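Local coordinates for protein Na-translocating NADH-quinone reductase subunit C NqrC (Shewanella oneidensis, PDB 4XHF) that is the soluble part of a membrane-complex subunit, built around an antiparallel beta sheet, with an FMN-binding domain and a bound flavin mononucleotide, at residues E40-V45 with E58-F63; A93-E98 with I110-N115; A117-V122 with V133-G138. All coordinates share one frame; numbering follows the deposited sequence.

Contact 1 (E40-V45 with E58-F63); sequences ELQRYV and EFRDIF
Gln-42 reaches out between Phe-59 and Phe-63. Its CG sits over the centre of the Phe-63 ring, 3.6 Å from the ring centroid, a CH-pi contact. The torsion chi1 of -74° sets CG beside the backbone N, and the extended chain beyond it carries the amide across to helix 58-66. Gln-42 NE2 lies 3.3 Å from Phe-63 CD1. Gln-42 OE1 approaches Phe-59 CE2 at 3.6 Å and also meets CG of Arg-60. The amide plane stands 86° from the Phe-59 ring. A water accepts from Gln-42 NE2 at 2.8 Å and donates to the backbone O of Arg-60, so the buried amide is tied to the other helix through solvent.

This is a helix-helix contact between 40-45 and 58-63. The axes of these two segments approach to 9.7 Å and cross at 65°. Phe-59 is held between two aliphatic chains: CG of Arg-43 lies over one face, 4.1 Å from the ring centroid, and CG of Arg-60 over the opposite face, both toward the rim. Arg-43 bends at chi3, which brings its NH1 to 3.7 Å from Phe-59 CZ. The guanidinium of Arg-60 makes a salt bridge with Asp-39. Val-45 meets the edge of the Phe-63 ring, near its plane, through CB. Beyond this helix pair, Val-45 and Phe-63 both pack on Phe-120 of strand 113-123.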
loop_
_atom_site.group_PDB
_atom_site.type_symbol
_atom_site.label_atom_id
_atom_site.label_comp_id
_atom_site.label_asym_id
_atom_site.label_seq_id
_atom_site.Cartn_x
_atom_site.Cartn_y
_atom_site.Cartn_z
ATOM N N GLU A 40 4.382 -5.556 -13.637
ATOM C CA GLU A 40 3.623 -4.419 -13.131
ATOM C C GLU A 40 3.832 -4.269 -11.628
ATOM O O GLU A 40 4.028 -3.163 -11.128
ATOM C CB GLU A 40 2.133 -4.580 -13.449
ATOM C CG GLU A 40 1.815 -4.553 -14.942
ATOM C CD GLU A 40 0.385 -4.952 -15.258
ATOM O OE1 GLU A 40 -0.379 -5.254 -14.317
ATOM O OE2 GLU A 40 0.024 -4.965 -16.455
ATOM N N LEU A 41 3.798 -5.393 -10.919
ATOM C CA LEU A 41 4.028 -5.415 -9.479
ATOM C C LEU A 41 5.380 -4.806 -9.119
ATOM O O LEU A 41 5.468 -3.934 -8.258
ATOM C CB LEU A 41 3.945 -6.850 -8.958
ATOM C CG LEU A 41 4.196 -7.068 -7.466
ATOM C CD1 LEU A 41 3.174 -6.322 -6.630
ATOM C CD2 LEU A 41 4.166 -8.549 -7.138
ATOM N N GLN A 42 6.431 -5.273 -9.788
ATOM C CA GLN A 42 7.782 -4.784 -9.536
ATOM C C GLN A 42 7.876 -3.281 -9.776
ATOM O O GLN A 42 8.506 -2.560 -9.004
ATOM C CB GLN A 42 8.790 -5.528 -10.417
ATOM C CG GLN A 42 9.068 -6.958 -9.964
ATOM C CD GLN A 42 10.030 -7.692 -10.879
ATOM O OE1 GLN A 42 9.955 -7.576 -12.102
ATOM N NE2 GLN A 42 10.945 -8.452 -10.288
ATOM N N ARG A 43 7.231 -2.808 -10.838
ATOM C CA ARG A 43 7.247 -1.386 -11.158
ATOM C C ARG A 43 6.504 -0.589 -10.091
ATOM O O ARG A 43 6.995 0.440 -9.633
ATOM C CB ARG A 43 6.636 -1.133 -12.541
ATOM C CG ARG A 43 7.513 -1.610 -13.697
ATOM C CD ARG A 43 7.021 -1.092 -15.044
ATOM N NE ARG A 43 5.700 -1.613 -15.400
ATOM C CZ ARG A 43 5.483 -2.715 -16.115
ATOM N NH1 ARG A 43 6.495 -3.447 -16.568
ATOM N NH2 ARG A 43 4.241 -3.090 -16.381
ATOM N N TYR A 44 5.332 -1.075 -9.688
ATOM C CA TYR A 44 4.533 -0.414 -8.656
ATOM C C TYR A 44 5.334 -0.217 -7.373
ATOM O O TYR A 44 5.340 0.867 -6.791
ATOM C CB TYR A 44 3.271 -1.224 -8.334
ATOM C CG TYR A 44 2.264 -1.341 -9.459
ATOM C CD1 TYR A 44 2.122 -0.341 -10.411
ATOM C CD2 TYR A 44 1.444 -2.458 -9.559
ATOM C CE1 TYR A 44 1.196 -0.454 -11.434
ATOM C CE2 TYR A 44 0.518 -2.580 -10.576
ATOM C CZ TYR A 44 0.397 -1.577 -11.511
ATOM O OH TYR A 44 -0.527 -1.700 -12.523
ATOM N N VAL A 45 6.010 -1.277 -6.944
ATOM C CA VAL A 45 6.752 -1.270 -5.689
ATOM C C VAL A 45 7.904 -0.276 -5.748
ATOM O O VAL A 45 8.106 0.502 -4.819
ATOM C CB VAL A 45 7.284 -2.685 -5.353
ATOM C CG1 VAL A 45 8.264 -2.656 -4.182
ATOM C CG2 VAL A 45 6.125 -3.614 -5.039
ATOM N N GLU A 58 15.620 -3.065 -17.016
ATOM C CA GLU A 58 16.531 -2.976 -15.880
ATOM C C GLU A 58 15.788 -2.989 -14.548
ATOM O O GLU A 58 16.370 -3.319 -13.517
ATOM C CB GLU A 58 17.384 -1.709 -15.978
ATOM C CG GLU A 58 18.465 -1.765 -17.048
ATOM C CD GLU A 58 19.144 -0.426 -17.267
ATOM O OE1 GLU A 58 18.936 0.492 -16.446
ATOM O OE2 GLU A 58 19.886 -0.291 -18.263
ATOM N N PHE A 59 14.508 -2.627 -14.570
ATOM C CA PHE A 59 13.710 -2.574 -13.346
ATOM C C PHE A 59 13.638 -3.944 -12.674
ATOM O O PHE A 59 13.519 -4.035 -11.452
ATOM C CB PHE A 59 12.298 -2.061 -13.640
ATOM C CG PHE A 59 11.434 -3.047 -14.368
ATOM C CD1 PHE A 59 11.475 -3.137 -15.747
ATOM C CD2 PHE A 59 10.579 -3.884 -13.672
ATOM C CE1 PHE A 59 10.683 -4.047 -16.418
ATOM C CE2 PHE A 59 9.784 -4.795 -14.338
ATOM C CZ PHE A 59 9.835 -4.876 -15.713
ATOM N N ARG A 60 13.706 -5.004 -13.475
ATOM C CA ARG A 60 13.695 -6.364 -12.944
ATOM C C ARG A 60 14.950 -6.628 -12.123
ATOM O O ARG A 60 14.888 -7.214 -11.042
ATOM C CB ARG A 60 13.592 -7.387 -14.076
ATOM C CG ARG A 60 12.294 -7.327 -14.861
ATOM C CD ARG A 60 12.071 -8.614 -15.642
ATOM N NE ARG A 60 10.893 -8.557 -16.509
ATOM C CZ ARG A 60 10.922 -8.411 -17.834
ATOM N NH1 ARG A 60 12.074 -8.301 -18.489
ATOM N NH2 ARG A 60 9.784 -8.378 -18.515
ATOM N N ASP A 61 16.090 -6.191 -12.649
ATOM C CA ASP A 61 17.372 -6.379 -11.982
ATOM C C ASP A 61 17.458 -5.504 -10.737
ATOM O O ASP A 61 17.995 -5.916 -9.711
ATOM C CB ASP A 61 18.530 -6.053 -12.930
ATOM C CG ASP A 61 18.394 -6.730 -14.283
ATOM O OD1 ASP A 61 17.733 -7.787 -14.365
ATOM O OD2 ASP A 61 18.952 -6.201 -15.267
ATOM N N ILE A 62 16.926 -4.292 -10.838
ATOM C CA ILE A 62 16.934 -3.355 -9.722
ATOM C C ILE A 62 16.064 -3.893 -8.591
ATOM O O ILE A 62 16.445 -3.835 -7.423
ATOM C CB ILE A 62 16.443 -1.959 -10.165
ATOM C CG1 ILE A 62 17.453 -1.348 -11.140
ATOM C CG2 ILE A 62 16.256 -1.031 -8.962
ATOM C CD1 ILE A 62 16.963 -0.120 -11.866
ATOM N N PHE A 63 14.901 -4.425 -8.948
ATOM C CA PHE A 63 13.995 -5.014 -7.970
ATOM C C PHE A 63 14.660 -6.194 -7.271
ATOM O O PHE A 63 14.654 -6.285 -6.045
ATOM C CB PHE A 63 12.697 -5.461 -8.649
ATOM C CG PHE A 63 11.663 -5.994 -7.696
ATOM C CD1 PHE A 63 11.714 -7.308 -7.258
ATOM C CD2 PHE A 63 10.630 -5.185 -7.249
ATOM C CE1 PHE A 63 10.762 -7.801 -6.384
ATOM C CE2 PHE A 63 9.673 -5.674 -6.377
ATOM C CZ PHE A 63 9.740 -6.983 -5.945
HETATM O O HOH W 1 13.297 -9.736 -11.003
#

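Contact 2 (A93-E98 with I110-N115); sequences AAINPE and IKTRAN
Thr-112 lays its side chain against the carbonyl of Ala-94. Its OG1 donates a hydrogen bond to Ala-94 O at 2.8 Å, and the C=O...donor angle of 175° puts the hydroxyl almost straight ahead of the carbonyl. With chi1 at -178°, OG1 points away from the backbone N and CG2 takes the place between N and the carbonyl carbon. The methyl CG2 of Thr-112 lies beside the same carbonyl, 3.0 Å from Ala-94 O, and 4.1 Å from CG2 of Ile-95. Ser-101 O and Ser-100 OG are further, weak partners of Thr-112 OG1; the bond to Ala-94 O is the main one.

Ala-114 makes the apolar half of the contact. Its CB lies 3.7 Å from CA of Ala-94, and 4.1 Å from CB of Ala-93. Small side chains on both sides let the backbones come close: the CA atoms of Ala-94 and Ala-114 are 3.8 Å apart. Arg-113, between Thr-112 and Ala-114, turns its CB away from the helix. Its NE donates to Ala-114 O at 3.0 Å, with a bent N-H...O angle of 136°. Its other nitrogens bond Glu-238 O and form a salt bridge with Asp-75.

The contact lays helix 90-95 against the start of strand 113-123. Tyr-137 of strand 129-139 touches Ala-94 and Ile-110, while helix 221-234 packs on Ile-110 and Arg-113 through Phe-233 and Trp-234.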
loop_
_atom_site.group_PDB
_atom_site.type_symbol
_atom_site.label_atom_id
_atom_site.label_comp_id
_atom_site.label_asym_id
_atom_site.label_seq_id
_atom_site.Cartn_x
_atom_site.Cartn_y
_atom_site.Cartn_z
ATOM N N ALA A 93 -6.510 -15.175 -1.556
ATOM C CA ALA A 93 -6.219 -15.464 -0.158
ATOM C C ALA A 93 -7.218 -14.792 0.775
ATOM O O ALA A 93 -7.500 -15.292 1.862
ATOM C CB ALA A 93 -4.810 -15.020 0.183
ATOM N N ALA A 94 -7.750 -13.654 0.342
ATOM C CA ALA A 94 -8.660 -12.868 1.165
ATOM C C ALA A 94 -10.054 -13.482 1.268
ATOM O O ALA A 94 -10.776 -13.219 2.228
ATOM C CB ALA A 94 -8.757 -11.460 0.618
ATOM N N ILE A 95 -10.431 -14.297 0.285
ATOM C CA ILE A 95 -11.781 -14.858 0.236
ATOM C C ILE A 95 -11.836 -16.338 0.603
ATOM O O ILE A 95 -12.919 -16.879 0.825
ATOM C CB ILE A 95 -12.418 -14.679 -1.162
ATOM C CG1 ILE A 95 -11.453 -15.138 -2.260
ATOM C CG2 ILE A 95 -12.824 -13.229 -1.366
ATOM C CD1 ILE A 95 -12.073 -15.192 -3.638
ATOM N N ASN A 96 -10.684 -16.999 0.665
ATOM C CA ASN A 96 -10.658 -18.397 1.078
ATOM C C ASN A 96 -10.920 -18.516 2.579
ATOM O O ASN A 96 -10.176 -17.939 3.376
ATOM C CB ASN A 96 -9.323 -19.049 0.728
ATOM C CG ASN A 96 -9.094 -20.334 1.496
ATOM O OD1 ASN A 96 -8.231 -20.402 2.368
ATOM N ND2 ASN A 96 -9.890 -21.352 1.198
ATOM N N PRO A 97 -11.980 -19.252 2.971
ATOM C CA PRO A 97 -12.344 -19.347 4.393
ATOM C C PRO A 97 -11.238 -19.883 5.298
ATOM O O PRO A 97 -11.251 -19.607 6.498
ATOM C CB PRO A 97 -13.527 -20.321 4.388
ATOM C CG PRO A 97 -14.095 -20.232 3.037
ATOM C CD PRO A 97 -12.935 -19.988 2.122
ATOM N N GLU A 98 -10.307 -20.643 4.731
ATOM C CA GLU A 98 -9.260 -21.285 5.521
ATOM C C GLU A 98 -7.988 -20.444 5.609
ATOM O O GLU A 98 -7.013 -20.851 6.244
ATOM C CB GLU A 98 -8.932 -22.657 4.930
ATOM C CG GLU A 98 -10.143 -23.569 4.790
ATOM C CD GLU A 98 -10.890 -23.760 6.099
ATOM O OE1 GLU A 98 -10.236 -23.770 7.165
ATOM O OE2 GLU A 98 -12.131 -23.890 6.064
ATOM N N ILE A 110 -14.106 -4.101 3.492
ATOM C CA ILE A 110 -13.543 -5.177 2.680
ATOM C C ILE A 110 -14.203 -6.517 2.994
ATOM O O ILE A 110 -13.932 -7.513 2.325
ATOM C CB ILE A 110 -12.016 -5.301 2.884
ATOM C CG1 ILE A 110 -11.680 -5.638 4.342
ATOM C CG2 ILE A 110 -11.330 -4.010 2.458
ATOM C CD1 ILE A 110 -10.209 -5.922 4.585
ATOM N N LYS A 111 -15.050 -6.535 4.023
ATOM C CA LYS A 111 -15.864 -7.702 4.378
ATOM C C LYS A 111 -15.047 -8.891 4.883
ATOM O O LYS A 111 -15.404 -9.509 5.885
ATOM C CB LYS A 111 -16.713 -8.140 3.181
ATOM C CG LYS A 111 -17.755 -7.117 2.749
ATOM C CD LYS A 111 -18.946 -7.071 3.700
ATOM C CE LYS A 111 -19.774 -8.352 3.639
ATOM N NZ LYS A 111 -21.037 -8.247 4.418
ATOM N N THR A 112 -13.960 -9.217 4.193
ATOM C CA THR A 112 -13.099 -10.317 4.600
ATOM C C THR A 112 -11.640 -9.909 4.433
ATOM O O THR A 112 -11.310 -9.112 3.555
ATOM C CB THR A 112 -13.399 -11.599 3.789
ATOM O OG1 THR A 112 -12.566 -12.673 4.244
ATOM C CG2 THR A 112 -13.168 -11.373 2.302
ATOM N N ARG A 113 -10.776 -10.442 5.292
ATOM C CA ARG A 113 -9.356 -10.111 5.267
ATOM C C ARG A 113 -8.497 -11.370 5.265
ATOM O O ARG A 113 -8.723 -12.284 6.053
ATOM C CB ARG A 113 -8.993 -9.240 6.471
ATOM C CG ARG A 113 -7.635 -8.565 6.366
ATOM C CD ARG A 113 -7.000 -8.373 7.732
ATOM N NE ARG A 113 -6.636 -9.648 8.342
ATOM C CZ ARG A 113 -6.153 -9.785 9.573
ATOM N NH1 ARG A 113 -5.972 -8.723 10.348
ATOM N NH2 ARG A 113 -5.854 -10.992 10.033
ATOM N N ALA A 114 -7.507 -11.410 4.379
ATOM C CA ALA A 114 -6.557 -12.512 4.347
ATOM C C ALA A 114 -5.773 -12.562 5.651
ATOM O O ALA A 114 -5.608 -11.546 6.323
ATOM C CB ALA A 114 -5.611 -12.368 3.168
ATOM N N ASN A 115 -5.291 -13.747 6.010
ATOM C CA ASN A 115 -4.482 -13.899 7.211
ATOM C C ASN A 115 -3.067 -13.385 6.984
ATOM O O ASN A 115 -2.449 -12.827 7.891
ATOM C CB ASN A 115 -4.443 -15.362 7.653
ATOM C CG ASN A 115 -5.791 -15.864 8.131
ATOM O OD1 ASN A 115 -6.641 -15.084 8.560
ATOM N ND2 ASN A 115 -5.992 -17.174 8.064
#

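Contact 3 (A117-V122 with V133-G138); sequences ARVFKV and VVPFYG
A beta hairpin of strands 113-123 and 129-139 holds this contact. Phe-120 and Val-133 form its antiparallel hydrogen-bonded pair. Phe-120 N donates to Val-133 O at 2.9 Å, and Val-133 N donates to Phe-120 O at 2.8 Å. Val-133 O also receives a CA-H...O contact from Val-119 CA at 3.6 Å. Phe-120 keeps CG beside its backbone N (chi1 -54°), and the ring turns its edge, at CD1, to Val-133 O, which lies near the ring plane.

The hairpin belongs to the large antiparallel sheet, in which strand 113-123 also pairs with strand 67-73 and strand 129-139 with strand 144-151. The side chains of Phe-120 and Val-133 leave on the same face, where Leu-41 and Val-45 of helix 29-48 pack: both touch Phe-120, and Val-45 also touches Val-133. On that face CG2 of Val-122 meets CG2 of Val-133 at 3.7 Å, the two side chains converging at a slant. Val-119 and Val-134 lie side by side and point the same way, CG1 to CG1 at 3.7 Å, and Phe-240 touches both. Further along, Pro-135 brings its ring to the backbone of Arg-118, with CD 3.0 Å from Arg-118 O. The Arg-118 side chain runs to a different partner, its NH1 bonding Val-85 O.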
loop_
_atom_site.group_PDB
_atom_site.type_symbol
_atom_site.label_atom_id
_atom_site.label_comp_id
_atom_site.label_asym_id
_atom_site.label_seq_id
_atom_site.Cartn_x
_atom_site.Cartn_y
_atom_site.Cartn_z
ATOM N N ALA A 117 -0.280 -11.140 4.436
ATOM C CA ALA A 117 -0.111 -10.077 3.453
ATOM C C ALA A 117 1.297 -10.121 2.873
ATOM O O ALA A 117 2.253 -10.468 3.568
ATOM C CB ALA A 117 -0.386 -8.726 4.082
ATOM N N ARG A 118 1.417 -9.780 1.594
ATOM C CA ARG A 118 2.719 -9.681 0.951
ATOM C C ARG A 118 3.248 -8.265 1.093
ATOM O O ARG A 118 2.584 -7.313 0.693
ATOM C CB ARG A 118 2.635 -10.068 -0.524
ATOM C CG ARG A 118 3.931 -9.852 -1.293
ATOM C CD ARG A 118 3.773 -10.274 -2.739
ATOM N NE ARG A 118 2.663 -9.581 -3.384
ATOM C CZ ARG A 118 2.107 -9.956 -4.531
ATOM N NH1 ARG A 118 2.552 -11.028 -5.170
ATOM N NH2 ARG A 118 1.099 -9.260 -5.036
ATOM N N VAL A 119 4.443 -8.139 1.659
ATOM C CA VAL A 119 5.071 -6.839 1.857
ATOM C C VAL A 119 6.463 -6.850 1.242
ATOM O O VAL A 119 6.995 -7.910 0.916
ATOM C CB VAL A 119 5.159 -6.470 3.354
ATOM C CG1 VAL A 119 3.772 -6.391 3.961
ATOM C CG2 VAL A 119 6.009 -7.476 4.115
ATOM N N PHE A 120 7.041 -5.663 1.083
ATOM C CA PHE A 120 8.343 -5.516 0.442
ATOM C C PHE A 120 9.261 -4.594 1.234
ATOM O O PHE A 120 8.925 -3.439 1.477
ATOM C CB PHE A 120 8.179 -4.968 -0.975
ATOM C CG PHE A 120 7.232 -5.757 -1.826
ATOM C CD1 PHE A 120 5.877 -5.473 -1.824
ATOM C CD2 PHE A 120 7.699 -6.773 -2.639
ATOM C CE1 PHE A 120 5.005 -6.196 -2.612
ATOM C CE2 PHE A 120 6.833 -7.500 -3.429
ATOM C CZ PHE A 120 5.484 -7.210 -3.416
ATOM N N LYS A 121 10.418 -5.113 1.635
ATOM C CA LYS A 121 11.467 -4.287 2.219
ATOM C C LYS A 121 12.344 -3.754 1.096
ATOM O O LYS A 121 12.790 -4.520 0.245
ATOM C CB LYS A 121 12.307 -5.081 3.220
ATOM C CG LYS A 121 11.593 -5.419 4.519
ATOM C CD LYS A 121 12.503 -6.199 5.455
ATOM C CE LYS A 121 11.800 -6.567 6.748
ATOM N NZ LYS A 121 12.685 -7.351 7.651
ATOM N N VAL A 122 12.582 -2.444 1.095
ATOM C CA VAL A 122 13.364 -1.801 0.042
ATOM C C VAL A 122 14.645 -1.203 0.617
ATOM O O VAL A 122 14.611 -0.503 1.629
ATOM C CB VAL A 122 12.553 -0.698 -0.664
ATOM C CG1 VAL A 122 13.313 -0.166 -1.871
ATOM C CG2 VAL A 122 11.185 -1.231 -1.082
ATOM N N VAL A 133 7.225 -1.254 1.591
ATOM C CA VAL A 133 6.043 -1.075 0.762
ATOM C C VAL A 133 5.007 -2.130 1.124
ATOM O O VAL A 133 5.298 -3.328 1.102
ATOM C CB VAL A 133 6.383 -1.167 -0.737
ATOM C CG1 VAL A 133 5.178 -0.777 -1.581
ATOM C CG2 VAL A 133 7.578 -0.278 -1.068
ATOM N N VAL A 134 3.803 -1.676 1.462
ATOM C CA VAL A 134 2.717 -2.574 1.842
ATOM C C VAL A 134 1.486 -2.340 0.972
ATOM O O VAL A 134 1.221 -1.212 0.557
ATOM C CB VAL A 134 2.326 -2.400 3.326
ATOM C CG1 VAL A 134 3.519 -2.662 4.220
ATOM C CG2 VAL A 134 1.764 -1.006 3.585
ATOM N N PRO A 135 0.727 -3.409 0.692
ATOM C CA PRO A 135 -0.521 -3.269 -0.059
ATOM C C PRO A 135 -1.651 -2.734 0.808
ATOM O O PRO A 135 -1.746 -3.084 1.984
ATOM C CB PRO A 135 -0.815 -4.700 -0.511
ATOM C CG PRO A 135 -0.217 -5.544 0.558
ATOM C CD PRO A 135 1.025 -4.819 0.993
ATOM N N PHE A 136 -2.494 -1.889 0.230
ATOM C CA PHE A 136 -3.692 -1.434 0.912
ATOM C C PHE A 136 -4.817 -1.370 -0.101
ATOM O O PHE A 136 -4.584 -1.166 -1.292
ATOM C CB PHE A 136 -3.474 -0.069 1.567
ATOM C CG PHE A 136 -3.545 1.078 0.612
ATOM C CD1 PHE A 136 -2.556 1.268 -0.335
ATOM C CD2 PHE A 136 -4.601 1.967 0.659
ATOM C CE1 PHE A 136 -2.615 2.324 -1.215
ATOM C CE2 PHE A 136 -4.668 3.025 -0.219
ATOM C CZ PHE A 136 -3.673 3.204 -1.158
ATOM N N TYR A 137 -6.037 -1.572 0.374
ATOM C CA TYR A 137 -7.204 -1.434 -0.476
ATOM C C TYR A 137 -8.445 -1.235 0.374
ATOM O O TYR A 137 -8.457 -1.560 1.560
ATOM C CB TYR A 137 -7.365 -2.650 -1.392
ATOM C CG TYR A 137 -7.662 -3.949 -0.677
ATOM C CD1 TYR A 137 -6.642 -4.697 -0.105
ATOM C CD2 TYR A 137 -8.959 -4.436 -0.590
ATOM C CE1 TYR A 137 -6.909 -5.887 0.544
ATOM C CE2 TYR A 137 -9.235 -5.625 0.056
ATOM C CZ TYR A 137 -8.207 -6.347 0.620
ATOM O OH TYR A 137 -8.482 -7.531 1.264
ATOM N N GLY A 138 -9.481 -0.681 -0.239
ATOM C CA GLY A 138 -10.711 -0.384 0.465
ATOM C C GLY A 138 -11.755 0.148 -0.491
ATOM O O GLY A 138 -11.432 0.588 -1.593
#

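How the contacts relate
The contacts follow in series along the chain. Contact 3 lies near the middle of the fold, its centre about 5 Å from the chain centre. Contacts 1 and 2 sit further out, with centres about 27 Å apart and nearest atoms about 13 Å apart. Contact 3 touches both. Phe-63 CZ of contact 1 reaches Phe-120 CE2 at 3.9 Å, so the helix pair rests on the hairpin. Contact 2 shares strand 113-123 with contact 3, and Ile-110 CG2 packs on Tyr-137 CE2 at 3.6 Å. One antiparallel sheet therefore carries the N-terminal helices at one end and helix 90-95 at the other. No segment includes a residue of the flavin mononucleotide pocket, so all three are scaffold.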